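Long-range contact in periplasmic oligopeptide-binding protein (Burkholderia pseudomallei, PDB 3ZS6), which probably binds oligopeptides in the periplasm and hands them to an ABC transporter for uptake into the cell: residues L104-S112 against P121-I129. Residues are numbered along the deposited sequence; the frame is centred on the assembly and turned at random.
Sequences LVEFVKNAS and PGDLGIRAI
A type II beta turn, Val108 to Ala111, leads into helix 111-115 and meets Leu124 and Gly125 just ahead of strand 126-128, an outermost strand of a five-stranded antiparallel sheet in this solute-binding protein. The join illustrates how a turn can dock on the approach to an edge strand through two polar links and one branched side chain. Gly125 N donates to Lys109 O at 2.8 Å, a somewhat bent bond with an N-H...O angle of 144°. Lys109 and Gly125 each make backbone hydrogen bonds with Lys137 of strand 133-137, which ties the turn to the sheet next to its edge. Gly125, with no side chain, lets its CA pack 4.0 Å from Lys109 CB.

One residue further along, the Asn110 amide supplies the second link. ND2 reaches Asp123 O at 2.9 Å in a nearly straight bond of 176°. The acceptor lies in the plane of the amide, yet ND2 itself stands above the carbonyl plane of Asp123. The first torsion sets the amide beside Asn110's own backbone N. Asn110 N makes a separate hydrogen bond to OE2 of Glu139, so backbone and side chain of this residue each have a polar partner.

Under these bonds Leu124 fills the apolar side of the joint. Its CB points away from 104-112, but with CG anti to the backbone N (chi1 -171°) the branch swings back, CD1 against the turn and CD2 toward Val105. CD2 meets Val105 CG2 at 4.0 Å, while Trp89 of helix 82-93 packs against the same leucine. The other methyl, CD1, touches Val108 CG1 at 3.6 Å and, roughly at right angles to that direction, Ala111 CB at 3.7 Å.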
loop_
_atom_site.group_PDB
_atom_site.type_symbol
_atom_site.label_atom_id
_atom_site.label_comp_id
_atom_site.label_asym_id
_atom_site.label_seq_id
_atom_site.Cartn_x
_atom_site.Cartn_y
_atom_site.Cartn_z
ATOM N N LEU A 104 -8.198 -4.482 6.682
ATOM C CA LEU A 104 -8.822 -3.216 7.075
ATOM C C LEU A 104 -10.109 -3.390 7.883
ATOM O O LEU A 104 -10.401 -2.587 8.766
ATOM C CB LEU A 104 -9.088 -2.315 5.857
ATOM C CG LEU A 104 -7.852 -1.621 5.283
ATOM C CD1 LEU A 104 -8.236 -0.648 4.167
ATOM C CD2 LEU A 104 -7.087 -0.909 6.379
ATOM N N VAL A 105 -10.871 -4.437 7.587
ATOM C CA VAL A 105 -12.116 -4.668 8.309
ATOM C C VAL A 105 -11.849 -5.479 9.576
ATOM O O VAL A 105 -12.721 -5.653 10.424
ATOM C CB VAL A 105 -13.160 -5.373 7.420
ATOM C CG1 VAL A 105 -12.843 -6.863 7.308
ATOM C CG2 VAL A 105 -14.565 -5.148 7.970
ATOM N N GLU A 106 -10.616 -5.944 9.716
ATOM C CA GLU A 106 -10.255 -6.815 10.826
ATOM C C GLU A 106 -10.418 -6.143 12.192
ATOM O O GLU A 106 -10.610 -6.826 13.200
ATOM C CB GLU A 106 -8.824 -7.328 10.649
ATOM C CG GLU A 106 -8.616 -8.774 11.047
ATOM C CD GLU A 106 -7.230 -9.276 10.672
ATOM O OE1 GLU A 106 -6.963 -9.439 9.464
ATOM O OE2 GLU A 106 -6.405 -9.497 11.585
ATOM N N PHE A 107 -10.348 -4.813 12.232
ATOM C CA PHE A 107 -10.503 -4.097 13.501
ATOM C C PHE A 107 -11.959 -4.108 13.965
ATOM O O PHE A 107 -12.249 -3.882 15.142
ATOM C CB PHE A 107 -10.021 -2.644 13.395
ATOM C CG PHE A 107 -8.546 -2.497 13.148
ATOM C CD1 PHE A 107 -7.756 -3.597 12.859
ATOM C CD2 PHE A 107 -7.948 -1.247 13.212
ATOM C CE1 PHE A 107 -6.395 -3.452 12.630
ATOM C CE2 PHE A 107 -6.590 -1.095 12.988
ATOM C CZ PHE A 107 -5.812 -2.199 12.696
ATOM N N VAL A 108 -12.876 -4.365 13.037
ATOM C CA VAL A 108 -14.296 -4.351 13.362
ATOM C C VAL A 108 -14.720 -5.587 14.157
ATOM O O VAL A 108 -14.209 -6.689 13.947
ATOM C CB VAL A 108 -15.161 -4.196 12.104
ATOM C CG1 VAL A 108 -16.634 -4.114 12.479
ATOM C CG2 VAL A 108 -14.737 -2.950 11.334
ATOM N N LYS A 109 -15.661 -5.378 15.075
ATOM C CA LYS A 109 -16.102 -6.411 15.999
ATOM C C LYS A 109 -16.574 -7.663 15.269
ATOM O O LYS A 109 -17.402 -7.591 14.355
ATOM C CB LYS A 109 -17.208 -5.863 16.909
ATOM C CG LYS A 109 -17.584 -6.773 18.059
ATOM C CD LYS A 109 -16.369 -7.104 18.916
ATOM C CE LYS A 109 -16.772 -7.784 20.218
ATOM N NZ LYS A 109 -17.491 -6.843 21.126
ATOM N N ASN A 110 -16.008 -8.799 15.661
ATOM C CA ASN A 110 -16.350 -10.096 15.088
ATOM C C ASN A 110 -15.708 -10.409 13.735
ATOM O O ASN A 110 -15.835 -11.522 13.234
ATOM C CB ASN A 110 -17.867 -10.254 14.986
ATOM C CG ASN A 110 -18.526 -10.428 16.340
ATOM O OD1 ASN A 110 -17.890 -10.847 17.306
ATOM N ND2 ASN A 110 -19.807 -10.108 16.415
ATOM N N ALA A 111 -15.024 -9.435 13.143
ATOM C CA ALA A 111 -14.432 -9.638 11.815
ATOM C C ALA A 111 -13.524 -10.876 11.734
ATOM O O ALA A 111 -13.618 -11.659 10.782
ATOM C CB ALA A 111 -13.684 -8.385 11.351
ATOM N N SER A 112 -12.650 -11.047 12.724
ATOM C CA SER A 112 -11.743 -12.200 12.756
ATOM C C SER A 112 -12.486 -13.531 12.635
ATOM O O SER A 112 -12.144 -14.379 11.804
ATOM C CB SER A 112 -10.917 -12.208 14.048
ATOM O OG SER A 112 -10.050 -11.094 14.110
ATOM N N PRO A 121 -21.322 -13.485 8.207
ATOM C CA PRO A 121 -21.004 -12.076 7.928
ATOM C C PRO A 121 -21.983 -11.100 8.600
ATOM O O PRO A 121 -21.595 -9.986 8.952
ATOM C CB PRO A 121 -21.118 -11.993 6.403
ATOM C CG PRO A 121 -20.801 -13.381 5.930
ATOM C CD PRO A 121 -21.427 -14.285 6.973
ATOM N N GLY A 122 -23.231 -11.517 8.789
ATOM C CA GLY A 122 -24.210 -10.671 9.450
ATOM C C GLY A 122 -23.828 -10.254 10.862
ATOM O O GLY A 122 -24.375 -9.286 11.400
ATOM N N ASP A 123 -22.884 -10.978 11.466
ATOM C CA ASP A 123 -22.440 -10.682 12.831
ATOM C C ASP A 123 -21.444 -9.518 12.924
ATOM O O ASP A 123 -21.095 -9.085 14.024
ATOM C CB ASP A 123 -21.826 -11.926 13.486
ATOM C CG ASP A 123 -22.867 -12.971 13.865
ATOM O OD1 ASP A 123 -24.076 -12.656 13.855
ATOM O OD2 ASP A 123 -22.470 -14.107 14.189
ATOM N N LEU A 124 -20.983 -9.021 11.781
ATOM C CA LEU A 124 -19.988 -7.946 11.768
ATOM C C LEU A 124 -20.467 -6.705 12.530
ATOM O O LEU A 124 -21.620 -6.281 12.398
ATOM C CB LEU A 124 -19.631 -7.566 10.328
ATOM C CG LEU A 124 -18.463 -6.604 10.094
ATOM C CD1 LEU A 124 -17.161 -7.181 10.658
ATOM C CD2 LEU A 124 -18.317 -6.315 8.597
ATOM N N GLY A 125 -19.567 -6.111 13.306
ATOM C CA GLY A 125 -19.908 -4.954 14.116
ATOM C C GLY A 125 -20.086 -3.633 13.380
ATOM O O GLY A 125 -19.585 -2.604 13.829
ATOM N N ILE A 126 -20.785 -3.648 12.248
ATOM C CA ILE A 126 -21.236 -2.404 11.639
ATOM C C ILE A 126 -22.755 -2.414 11.500
ATOM O O ILE A 126 -23.333 -3.382 11.006
ATOM C CB ILE A 126 -20.585 -2.118 10.267
ATOM C CG1 ILE A 126 -21.080 -0.770 9.724
ATOM C CG2 ILE A 126 -20.888 -3.227 9.278
ATOM C CD1 ILE A 126 -20.346 -0.287 8.479
ATOM N N ARG A 127 -23.394 -1.331 11.929
ATOM C CA ARG A 127 -24.854 -1.290 11.992
ATOM C C ARG A 127 -25.439 0.013 11.441
ATOM O O ARG A 127 -24.928 1.104 11.708
ATOM C CB ARG A 127 -25.304 -1.504 13.438
ATOM C CG ARG A 127 -26.801 -1.547 13.647
ATOM C CD ARG A 127 -27.138 -2.049 15.050
ATOM N NE ARG A 127 -26.769 -1.097 16.098
ATOM C CZ ARG A 127 -27.640 -0.319 16.739
ATOM N NH1 ARG A 127 -28.934 -0.375 16.442
ATOM N NH2 ARG A 127 -27.217 0.515 17.682
ATOM N N ALA A 128 -26.515 -0.111 10.670
ATOM C CA ALA A 128 -27.270 1.062 10.241
ATOM C C ALA A 128 -28.355 1.400 11.269
ATOM O O ALA A 128 -29.418 0.775 11.295
ATOM C CB ALA A 128 -27.880 0.831 8.870
ATOM N N ILE A 129 -28.080 2.379 12.126
ATOM C CA ILE A 129 -29.072 2.827 13.106
ATOM C C ILE A 129 -30.275 3.419 12.379
ATOM O O ILE A 129 -31.424 3.240 12.788
ATOM C CB ILE A 129 -28.469 3.856 14.083
ATOM C CG1 ILE A 129 -27.381 3.186 14.924
ATOM C CG2 ILE A 129 -29.559 4.476 14.971
ATOM C CD1 ILE A 129 -26.674 4.119 15.873
#